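Local atomic coordinates of C.Elegans p53 tumor suppressor-like transcription factor (Caenorhabditis elegans, PDB entry 1T4W), a protein that activates transcription by binding the same DNA consensus sequence as p53, promotes apoptosis under genotoxic stress and supports proper meiotic chromosome segregation. Residues A[52-61]-A[116-127]; A[100-108]-A[128-139]. All coordinates share one frame; numbering follows the deposited sequence.

Contact 1 (A[52-61]-A[116-127]); sequences FNSNLSLRIR and KGSTFTLIMYPG
With L58 CG anti to the backbone N (chi1 -173°) and L122 CG anti to its carbonyl carbon (chi1 -57°), the two side chains lie side by side, L58 CD2 3.7 Å from L122 CD1. I60 brings CD1 obliquely to within 4.0 Å of L122 CG. M124, bent at chi3, places its methyl CE 4.0 Å from L58 CB. Strands 57-61 and 119-123 run antiparallel, and the reciprocal bonds of the L58-L122 pair, with L122 N to L58 O at 2.7 Å, fix the register. On the other face, T119 CG2 packs 3.6 Å from R59 CB, while T119 OG1 donates to G117 O (2.8 Å) from above the carbonyl plane. A water joins T119 OG1 to R59 NH1. K116 O sits over one face of the R61 guanidinium, and S118 O lies at its edge. R59 makes a salt bridge to D160 of strand 152-160 and R61 one to D81, while R61 NH2 bonds I75 O and N77 O. One face is therefore apolar, L58, I60 and L122 packing on A131 and F133 of strand 130-137, whereas on the face of R59, R61 and T119 charge and water join neighbouring strands and reach the loop holding D81.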
loop_
_atom_site.group_PDB
_atom_site.type_symbol
_atom_site.label_atom_id
_atom_site.label_comp_id
_atom_site.label_asym_id
_atom_site.label_seq_id
_atom_site.Cartn_x
_atom_site.Cartn_y
_atom_site.Cartn_z
ATOM N N PHE A 52 22.596 -4.809 -9.712
ATOM C CA PHE A 52 22.367 -6.141 -10.247
ATOM C C PHE A 52 22.617 -7.304 -9.286
ATOM O O PHE A 52 21.846 -8.258 -9.257
ATOM C CB PHE A 52 23.192 -6.362 -11.510
ATOM C CG PHE A 52 22.826 -7.618 -12.240
ATOM C CD1 PHE A 52 21.664 -7.672 -13.009
ATOM C CD2 PHE A 52 23.616 -8.764 -12.123
ATOM C CE1 PHE A 52 21.293 -8.850 -13.650
ATOM C CE2 PHE A 52 23.257 -9.948 -12.758
ATOM C CZ PHE A 52 22.092 -9.991 -13.524
ATOM N N ASN A 53 23.682 -7.242 -8.495
ATOM C CA ASN A 53 23.964 -8.342 -7.572
ATOM C C ASN A 53 23.725 -7.983 -6.108
ATOM O O ASN A 53 24.166 -8.690 -5.200
ATOM C CB ASN A 53 25.408 -8.820 -7.753
ATOM C CG ASN A 53 25.683 -9.326 -9.160
ATOM O OD1 ASN A 53 25.081 -10.303 -9.613
ATOM N ND2 ASN A 53 26.596 -8.656 -9.864
ATOM N N SER A 54 23.002 -6.894 -5.879
ATOM C CA SER A 54 22.731 -6.451 -4.521
ATOM C C SER A 54 21.688 -7.261 -3.770
ATOM O O SER A 54 20.741 -7.791 -4.344
ATOM C CB SER A 54 22.287 -4.996 -4.540
ATOM O OG SER A 54 23.226 -4.199 -5.224
ATOM N N ASN A 55 21.881 -7.371 -2.468
ATOM C CA ASN A 55 20.909 -8.045 -1.653
ATOM C C ASN A 55 19.971 -6.887 -1.327
ATOM O O ASN A 55 20.412 -5.867 -0.825
ATOM C CB ASN A 55 21.551 -8.574 -0.391
ATOM C CG ASN A 55 20.834 -9.772 0.139
ATOM O OD1 ASN A 55 19.618 -9.743 0.323
ATOM N ND2 ASN A 55 21.575 -10.850 0.375
ATOM N N LEU A 56 18.689 -7.031 -1.615
ATOM C CA LEU A 56 17.752 -5.942 -1.365
ATOM C C LEU A 56 16.646 -6.287 -0.394
ATOM O O LEU A 56 16.421 -7.453 -0.076
ATOM C CB LEU A 56 17.129 -5.489 -2.684
ATOM C CG LEU A 56 18.098 -5.026 -3.784
ATOM C CD1 LEU A 56 17.351 -4.395 -4.935
ATOM C CD2 LEU A 56 19.056 -4.014 -3.202
ATOM N N SER A 57 15.979 -5.249 0.100
ATOM C CA SER A 57 14.840 -5.417 0.991
ATOM C C SER A 57 13.726 -4.475 0.509
ATOM O O SER A 57 13.980 -3.462 -0.155
ATOM C CB SER A 57 15.218 -5.121 2.448
ATOM O OG SER A 57 15.735 -3.822 2.599
ATOM N N LEU A 58 12.485 -4.834 0.802
ATOM C CA LEU A 58 11.362 -4.007 0.393
ATOM C C LEU A 58 10.564 -3.588 1.630
ATOM O O LEU A 58 10.126 -4.431 2.409
ATOM C CB LEU A 58 10.444 -4.772 -0.557
ATOM C CG LEU A 58 9.315 -3.914 -1.165
ATOM C CD1 LEU A 58 9.854 -3.062 -2.322
ATOM C CD2 LEU A 58 8.221 -4.822 -1.670
ATOM N N ARG A 59 10.394 -2.287 1.815
ATOM C CA ARG A 59 9.627 -1.789 2.947
ATOM C C ARG A 59 8.225 -1.434 2.459
ATOM O O ARG A 59 8.056 -0.865 1.376
ATOM C CB ARG A 59 10.307 -0.560 3.572
ATOM C CG ARG A 59 11.485 -0.900 4.485
ATOM C CD ARG A 59 12.160 0.373 5.069
ATOM N NE ARG A 59 12.816 1.200 4.045
ATOM C CZ ARG A 59 12.392 2.401 3.652
ATOM N NH1 ARG A 59 11.296 2.933 4.180
ATOM N NH2 ARG A 59 13.088 3.100 2.762
ATOM N N ILE A 60 7.226 -1.774 3.264
ATOM C CA ILE A 60 5.826 -1.517 2.931
ATOM C C ILE A 60 5.201 -0.671 4.049
ATOM O O ILE A 60 5.238 -1.056 5.212
ATOM C CB ILE A 60 5.034 -2.834 2.821
ATOM C CG1 ILE A 60 5.691 -3.752 1.786
ATOM C CG2 ILE A 60 3.577 -2.530 2.434
ATOM C CD1 ILE A 60 5.320 -5.216 1.957
ATOM N N ARG A 61 4.636 0.470 3.679
ATOM C CA ARG A 61 4.010 1.380 4.629
ATOM C C ARG A 61 2.600 1.746 4.192
ATOM O O ARG A 61 2.244 1.650 3.013
ATOM C CB ARG A 61 4.816 2.679 4.744
ATOM C CG ARG A 61 6.208 2.560 5.404
ATOM C CD ARG A 61 6.694 3.987 5.795
ATOM N NE ARG A 61 5.868 4.526 6.871
ATOM C CZ ARG A 61 5.806 5.803 7.224
ATOM N NH1 ARG A 61 5.015 6.163 8.228
ATOM N NH2 ARG A 61 6.514 6.723 6.569
ATOM N N LYS A 116 10.236 3.477 12.809
ATOM C CA LYS A 116 10.132 4.639 11.934
ATOM C C LYS A 116 8.793 4.677 11.212
ATOM O O LYS A 116 8.695 5.165 10.083
ATOM C CB LYS A 116 11.258 4.623 10.905
ATOM C CG LYS A 116 12.631 4.356 11.477
ATOM C CD LYS A 116 13.706 4.734 10.468
ATOM C CE LYS A 116 15.045 4.070 10.769
ATOM N NZ LYS A 116 15.031 2.615 10.421
ATOM N N GLY A 117 7.761 4.182 11.886
ATOM C CA GLY A 117 6.434 4.109 11.311
ATOM C C GLY A 117 6.170 2.641 11.020
ATOM O O GLY A 117 7.103 1.881 10.720
ATOM N N SER A 118 4.908 2.236 11.120
ATOM C CA SER A 118 4.495 0.852 10.875
ATOM C C SER A 118 5.021 0.381 9.497
ATOM O O SER A 118 4.581 0.842 8.449
ATOM C CB SER A 118 2.970 0.764 10.942
ATOM O OG SER A 118 2.531 -0.581 10.930
ATOM N N THR A 119 5.962 -0.548 9.510
ATOM C CA THR A 119 6.583 -1.012 8.281
ATOM C C THR A 119 6.836 -2.512 8.247
ATOM O O THR A 119 7.362 -3.073 9.206
ATOM C CB THR A 119 7.970 -0.332 8.085
ATOM O OG1 THR A 119 7.814 1.090 8.079
ATOM C CG2 THR A 119 8.635 -0.796 6.775
ATOM N N PHE A 120 6.468 -3.154 7.141
ATOM C CA PHE A 120 6.759 -4.568 6.973
ATOM C C PHE A 120 7.936 -4.562 6.010
ATOM O O PHE A 120 7.894 -3.900 4.966
ATOM C CB PHE A 120 5.584 -5.336 6.363
ATOM C CG PHE A 120 4.508 -5.698 7.364
ATOM C CD1 PHE A 120 3.510 -4.784 7.706
ATOM C CD2 PHE A 120 4.528 -6.929 8.002
ATOM C CE1 PHE A 120 2.548 -5.098 8.683
ATOM C CE2 PHE A 120 3.575 -7.255 8.981
ATOM C CZ PHE A 120 2.586 -6.330 9.320
ATOM N N THR A 121 9.004 -5.253 6.384
ATOM C CA THR A 121 10.185 -5.344 5.538
ATOM C C THR A 121 10.356 -6.733 4.977
ATOM O O THR A 121 10.531 -7.717 5.718
ATOM C CB THR A 121 11.469 -4.968 6.300
ATOM O OG1 THR A 121 11.369 -3.615 6.760
ATOM C CG2 THR A 121 12.695 -5.082 5.381
ATOM N N LEU A 122 10.322 -6.820 3.658
ATOM C CA LEU A 122 10.498 -8.098 2.998
ATOM C C LEU A 122 11.984 -8.315 2.789
ATOM O O LEU A 122 12.666 -7.435 2.262
ATOM C CB LEU A 122 9.822 -8.101 1.624
ATOM C CG LEU A 122 8.336 -7.786 1.551
ATOM C CD1 LEU A 122 7.838 -8.083 0.128
ATOM C CD2 LEU A 122 7.585 -8.608 2.557
ATOM N N ILE A 123 12.485 -9.475 3.202
ATOM C CA ILE A 123 13.900 -9.785 3.009
ATOM C C ILE A 123 13.990 -10.588 1.738
ATOM O O ILE A 123 13.401 -11.664 1.626
ATOM C CB ILE A 123 14.493 -10.617 4.169
ATOM C CG1 ILE A 123 14.617 -9.756 5.428
ATOM C CG2 ILE A 123 15.865 -11.125 3.787
ATOM C CD1 ILE A 123 13.294 -9.426 6.107
ATOM N N MET A 124 14.718 -10.059 0.768
ATOM C CA MET A 124 14.842 -10.752 -0.492
ATOM C C MET A 124 16.234 -11.261 -0.791
ATOM O O MET A 124 17.050 -11.412 0.112
ATOM C CB MET A 124 14.329 -9.847 -1.582
ATOM C CG MET A 124 12.887 -9.471 -1.223
ATOM S SD MET A 124 12.058 -8.558 -2.470
ATOM C CE MET A 124 13.111 -7.104 -2.512
ATOM N N TYR A 125 16.511 -11.528 -2.055
ATOM C CA TYR A 125 17.811 -12.063 -2.415
ATOM C C TYR A 125 18.276 -11.403 -3.693
ATOM O O TYR A 125 17.458 -10.895 -4.471
ATOM C CB TYR A 125 17.684 -13.572 -2.613
ATOM C CG TYR A 125 16.532 -13.905 -3.528
ATOM C CD1 TYR A 125 16.678 -13.860 -4.916
ATOM C CD2 TYR A 125 15.273 -14.202 -3.008
ATOM C CE1 TYR A 125 15.595 -14.101 -5.766
ATOM C CE2 TYR A 125 14.182 -14.442 -3.847
ATOM C CZ TYR A 125 14.350 -14.390 -5.220
ATOM O OH TYR A 125 13.273 -14.621 -6.041
ATOM N N PRO A 126 19.597 -11.400 -3.927
ATOM C CA PRO A 126 20.150 -10.789 -5.131
ATOM C C PRO A 126 19.430 -11.384 -6.310
ATOM O O PRO A 126 19.156 -12.583 -6.335
ATOM C CB PRO A 126 21.624 -11.197 -5.083
ATOM C CG PRO A 126 21.885 -11.336 -3.607
ATOM C CD PRO A 126 20.656 -12.070 -3.148
ATOM N N GLY A 127 19.100 -10.537 -7.269
ATOM C CA GLY A 127 18.405 -10.997 -8.450
ATOM C C GLY A 127 16.884 -10.966 -8.363
ATOM O O GLY A 127 16.222 -11.132 -9.383
HETATM O O HOH W 1 19.688 -7.976 -6.806
HETATM O O HOH W 2 9.998 2.636 6.984
HETATM O O HOH W 3 3.237 2.857 7.530
#

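Contact 2 (A[100-108]-A[128-139]). With ZN (zinc ion), chain B.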
loop_
_atom_site.group_PDB
_atom_site.type_symbol
_atom_site.label_atom_id
_atom_site.label_comp_id
_atom_site.label_asym_id
_atom_site.label_seq_id
_atom_site.Cartn_x
_atom_site.Cartn_y
_atom_site.Cartn_z
ATOM N N PHE A 100 -2.471 -1.164 11.386
ATOM C CA PHE A 100 -3.664 -0.973 10.576
ATOM C C PHE A 100 -3.775 -2.090 9.515
ATOM O O PHE A 100 -4.880 -2.528 9.149
ATOM C CB PHE A 100 -3.598 0.403 9.897
ATOM C CG PHE A 100 -4.935 0.905 9.393
ATOM C CD1 PHE A 100 -5.500 0.389 8.223
ATOM C CD2 PHE A 100 -5.650 1.858 10.119
ATOM C CE1 PHE A 100 -6.776 0.817 7.777
ATOM C CE2 PHE A 100 -6.923 2.289 9.690
ATOM C CZ PHE A 100 -7.480 1.764 8.520
ATOM N N PHE A 101 -2.624 -2.570 9.055
ATOM C CA PHE A 101 -2.587 -3.581 8.002
ATOM C C PHE A 101 -1.617 -4.721 8.270
ATOM O O PHE A 101 -0.709 -4.594 9.081
ATOM C CB PHE A 101 -2.209 -2.921 6.668
ATOM C CG PHE A 101 -0.781 -2.435 6.611
ATOM C CD1 PHE A 101 -0.365 -1.370 7.391
ATOM C CD2 PHE A 101 0.154 -3.067 5.787
ATOM C CE1 PHE A 101 0.969 -0.926 7.365
ATOM C CE2 PHE A 101 1.484 -2.638 5.742
ATOM C CZ PHE A 101 1.894 -1.561 6.533
ATOM N N TYR A 102 -1.806 -5.826 7.558
ATOM C CA TYR A 102 -0.941 -6.995 7.690
ATOM C C TYR A 102 -0.602 -7.578 6.314
ATOM O O TYR A 102 -1.268 -7.290 5.311
ATOM C CB TYR A 102 -1.614 -8.071 8.553
ATOM C CG TYR A 102 -2.037 -7.566 9.918
ATOM C CD1 TYR A 102 -3.279 -6.944 10.107
ATOM C CD2 TYR A 102 -1.164 -7.647 11.009
ATOM C CE1 TYR A 102 -3.636 -6.411 11.352
ATOM C CE2 TYR A 102 -1.507 -7.119 12.242
ATOM C CZ TYR A 102 -2.742 -6.498 12.408
ATOM O OH TYR A 102 -3.033 -5.929 13.619
ATOM N N ILE A 103 0.439 -8.399 6.286
ATOM C CA ILE A 103 0.918 -9.030 5.068
ATOM C C ILE A 103 0.727 -10.541 5.199
ATOM O O ILE A 103 1.172 -11.152 6.174
ATOM C CB ILE A 103 2.427 -8.691 4.870
ATOM C CG1 ILE A 103 2.607 -7.166 4.853
ATOM C CG2 ILE A 103 2.968 -9.335 3.588
ATOM C CD1 ILE A 103 1.842 -6.449 3.747
ATOM N N ARG A 104 0.061 -11.144 4.219
ATOM C CA ARG A 104 -0.193 -12.581 4.240
ATOM C C ARG A 104 0.184 -13.204 2.897
ATOM O O ARG A 104 0.266 -12.514 1.864
ATOM C CB ARG A 104 -1.678 -12.855 4.531
ATOM C CG ARG A 104 -2.200 -12.251 5.844
ATOM C CD ARG A 104 -1.603 -12.937 7.072
ATOM N NE ARG A 104 -2.013 -14.339 7.178
ATOM C CZ ARG A 104 -3.162 -14.753 7.710
ATOM N NH1 ARG A 104 -4.031 -13.876 8.193
ATOM N NH2 ARG A 104 -3.442 -16.047 7.759
ATOM N N ASN A 105 0.388 -14.515 2.919
ATOM C CA ASN A 105 0.761 -15.266 1.728
ATOM C C ASN A 105 1.909 -14.577 1.017
ATOM O O ASN A 105 1.907 -14.444 -0.202
ATOM C CB ASN A 105 -0.440 -15.401 0.785
ATOM C CG ASN A 105 -1.592 -16.128 1.442
ATOM O OD1 ASN A 105 -1.423 -17.238 1.946
ATOM N ND2 ASN A 105 -2.765 -15.505 1.459
ATOM N N SER A 106 2.898 -14.150 1.793
ATOM C CA SER A 106 4.049 -13.476 1.222
ATOM C C SER A 106 5.026 -14.512 0.740
ATOM O O SER A 106 5.410 -15.425 1.503
ATOM C CB SER A 106 4.746 -12.605 2.281
ATOM O OG SER A 106 5.895 -11.984 1.725
ATOM N N GLU A 107 5.435 -14.373 -0.516
ATOM C CA GLU A 107 6.396 -15.299 -1.090
ATOM C C GLU A 107 7.750 -15.027 -0.417
ATOM O O GLU A 107 8.564 -15.925 -0.272
ATOM C CB GLU A 107 6.511 -15.101 -2.608
ATOM C CG GLU A 107 7.090 -13.746 -2.991
ATOM C CD GLU A 107 7.548 -13.678 -4.442
ATOM O OE1 GLU A 107 8.225 -14.622 -4.908
ATOM O OE2 GLU A 107 7.246 -12.674 -5.115
ATOM N N HIS A 108 7.969 -13.784 0.009
ATOM C CA HIS A 108 9.212 -13.401 0.665
ATOM C C HIS A 108 9.151 -13.400 2.180
ATOM O O HIS A 108 8.096 -13.154 2.780
ATOM C CB HIS A 108 9.645 -12.011 0.187
ATOM C CG HIS A 108 10.068 -11.982 -1.246
ATOM N ND1 HIS A 108 11.141 -12.705 -1.712
ATOM C CD2 HIS A 108 9.576 -11.308 -2.314
ATOM C CE1 HIS A 108 11.298 -12.475 -3.004
ATOM N NE2 HIS A 108 10.360 -11.630 -3.392
ATOM N N ALA A 128 16.309 -10.783 -7.173
ATOM C CA ALA A 128 14.848 -10.752 -7.093
ATOM C C ALA A 128 14.364 -9.500 -7.829
ATOM O O ALA A 128 14.972 -8.435 -7.715
ATOM C CB ALA A 128 14.394 -10.740 -5.630
ATOM N N VAL A 129 13.297 -9.623 -8.612
ATOM C CA VAL A 129 12.776 -8.473 -9.356
ATOM C C VAL A 129 11.262 -8.323 -9.169
ATOM O O VAL A 129 10.612 -7.529 -9.847
ATOM C CB VAL A 129 13.082 -8.590 -10.867
ATOM C CG1 VAL A 129 14.604 -8.552 -11.111
ATOM C CG2 VAL A 129 12.496 -9.909 -11.408
ATOM N N GLN A 130 10.697 -9.097 -8.252
ATOM C CA GLN A 130 9.262 -9.003 -8.009
ATOM C C GLN A 130 8.947 -9.453 -6.607
ATOM O O GLN A 130 9.686 -10.224 -6.003
ATOM C CB GLN A 130 8.475 -9.876 -9.007
ATOM C CG GLN A 130 6.941 -9.690 -8.955
ATOM C CD GLN A 130 6.232 -10.304 -10.163
ATOM O OE1 GLN A 130 6.741 -10.236 -11.270
ATOM N NE2 GLN A 130 5.050 -10.884 -9.952
ATOM N N ALA A 131 7.861 -8.938 -6.056
ATOM C CA ALA A 131 7.466 -9.387 -4.742
ATOM C C ALA A 131 5.962 -9.508 -4.791
ATOM O O ALA A 131 5.270 -8.562 -5.174
ATOM C CB ALA A 131 7.880 -8.386 -3.668
ATOM N N ASN A 132 5.471 -10.675 -4.401
ATOM C CA ASN A 132 4.046 -10.954 -4.350
ATOM C C ASN A 132 3.610 -11.199 -2.919
ATOM O O ASN A 132 4.341 -11.802 -2.119
ATOM C CB ASN A 132 3.718 -12.192 -5.186
ATOM C CG ASN A 132 4.068 -12.007 -6.641
ATOM O OD1 ASN A 132 3.826 -10.949 -7.213
ATOM N ND2 ASN A 132 4.633 -13.038 -7.255
ATOM N N PHE A 133 2.424 -10.713 -2.585
ATOM C CA PHE A 133 1.864 -10.920 -1.252
ATOM C C PHE A 133 0.470 -10.322 -1.197
ATOM O O PHE A 133 0.086 -9.515 -2.054
ATOM C CB PHE A 133 2.745 -10.254 -0.172
ATOM C CG PHE A 133 2.969 -8.771 -0.390
ATOM C CD1 PHE A 133 2.062 -7.826 0.104
ATOM C CD2 PHE A 133 4.056 -8.325 -1.132
ATOM C CE1 PHE A 133 2.234 -6.446 -0.142
ATOM C CE2 PHE A 133 4.242 -6.944 -1.390
ATOM C CZ PHE A 133 3.320 -6.003 -0.889
ATOM N N ASP A 134 -0.294 -10.738 -0.200
ATOM C CA ASP A 134 -1.597 -10.146 -0.013
ATOM C C ASP A 134 -1.469 -9.155 1.107
ATOM O O ASP A 134 -0.687 -9.362 2.034
ATOM C CB ASP A 134 -2.634 -11.159 0.421
ATOM C CG ASP A 134 -2.965 -12.133 -0.663
ATOM O OD1 ASP A 134 -3.071 -11.692 -1.825
ATOM O OD2 ASP A 134 -3.122 -13.324 -0.341
ATOM N N ILE A 135 -2.202 -8.061 1.007
ATOM C CA ILE A 135 -2.240 -7.123 2.110
ATOM C C ILE A 135 -3.692 -7.147 2.590
ATOM O O ILE A 135 -4.619 -7.322 1.787
ATOM C CB ILE A 135 -1.844 -5.702 1.687
ATOM C CG1 ILE A 135 -1.923 -4.772 2.897
ATOM C CG2 ILE A 135 -2.733 -5.234 0.558
ATOM C CD1 ILE A 135 -1.183 -3.444 2.713
ATOM N N ILE A 136 -3.903 -7.014 3.897
ATOM C CA ILE A 136 -5.265 -7.020 4.417
ATOM C C ILE A 136 -5.403 -5.880 5.434
ATOM O O ILE A 136 -4.525 -5.688 6.278
ATOM C CB ILE A 136 -5.610 -8.421 5.028
ATOM C CG1 ILE A 136 -7.047 -8.419 5.548
ATOM C CG2 ILE A 136 -4.650 -8.767 6.186
ATOM C CD1 ILE A 136 -7.470 -9.758 6.123
ATOM N N PHE A 137 -6.472 -5.094 5.309
ATOM C CA PHE A 137 -6.714 -3.937 6.189
ATOM C C PHE A 137 -7.693 -4.322 7.290
ATOM O O PHE A 137 -8.758 -4.881 7.024
ATOM C CB PHE A 137 -7.239 -2.767 5.353
ATOM C CG PHE A 137 -6.293 -2.355 4.268
ATOM C CD1 PHE A 137 -5.206 -1.520 4.552
ATOM C CD2 PHE A 137 -6.427 -2.863 2.986
ATOM C CE1 PHE A 137 -4.250 -1.200 3.563
ATOM C CE2 PHE A 137 -5.480 -2.554 1.979
ATOM C CZ PHE A 137 -4.389 -1.722 2.272
ATOM N N MET A 138 -7.313 -4.039 8.533
ATOM C CA MET A 138 -8.134 -4.420 9.665
ATOM C C MET A 138 -8.832 -3.269 10.383
ATOM O O MET A 138 -9.135 -3.348 11.569
ATOM C CB MET A 138 -7.303 -5.258 10.640
ATOM C CG MET A 138 -6.851 -6.602 10.040
ATOM S SD MET A 138 -8.233 -7.599 9.377
ATOM C CE MET A 138 -9.006 -8.107 10.909
ATOM N N CYS A 139 -9.083 -2.195 9.649
ATOM C CA CYS A 139 -9.806 -1.053 10.192
ATOM C C CYS A 139 -10.287 -0.371 8.925
ATOM O O CYS A 139 -9.877 -0.739 7.818
ATOM C CB CYS A 139 -8.874 -0.176 11.043
ATOM S SG CYS A 139 -9.621 1.278 11.817
HETATM ZN ZN ZN B . -11.546 0.578 12.984
HETATM O O HOH W 4 6.540 -11.208 -0.668
#
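F101 to R104 pair with F137 to D134 as antiparallel strands whose axes approach to 4.7 Å at 149°. Reciprocal backbone bonds close the Y102-I136 and R104-D134 pairs, and beyond the strand M138 N reaches F100 O at 2.9 Å, almost straight at 174°. Past R104, E107 N still bonds N132 O, and side chains join in: E107 OE2 accepts N132 N through its anti lone pair in a bent bond, and H108 NE2 donates in its ring plane to Q130 O (3.0 Å). N105 ND2 donates to D134 OD2 (2.9 Å), the amide nearly perpendicular to the carboxylate. A water links S106 OG, H108 N and N132 O.

On one face F101 CD2 lies 3.4 Å from I135 CD1, and I103 sets CG2 and CD1 against F133. On the other, M138 CG approaches the edge of the Y102 ring, 3.5 Å from CE1. With its ring anti to the backbone N (chi1 -162°), F100 lays one face against C139 CB, 3.7 Å from the ring centroid in a CH-pi contact, and F100 CD1 meets F137 CD1 at the ring edges. C139 SG lies obliquely to the F100 ring and binds zinc at 2.4 Å, with C85, H88 and C143 completing the site. Replacing F100 by an alanine would probably leave C139 CB without its aromatic cover and open a gap beside F137. Backbone bonds and apolar packing thus hold the strands, while C139 carries the end of strand 130-137 into the zinc site of this p53-family domain and F100 packs the start of the paired segment against that ligand.

Contacts 1 and 2 each pair antiparallel strands, but in the two different sheets of this p53-like beta sandwich, with centres about 12 Å apart. Contact 2 is the more buried; contact 1 is partly buried, with its loop end at 52-55 and 125-127 largely exposed. They meet face to face: F120 CG lies 3.5 Å from I103 CG1, I60 CD1 lies 3.6 Å from F133 CZ, and the F120 and F101 rings are edge-to-face. The segments alternate along the chain, G127 running directly into A128, which carries the chain from one sheet to the other. Away from this shared core their chemistry diverges, arginine salt bridges in contact 1 and zinc ligation in contact 2.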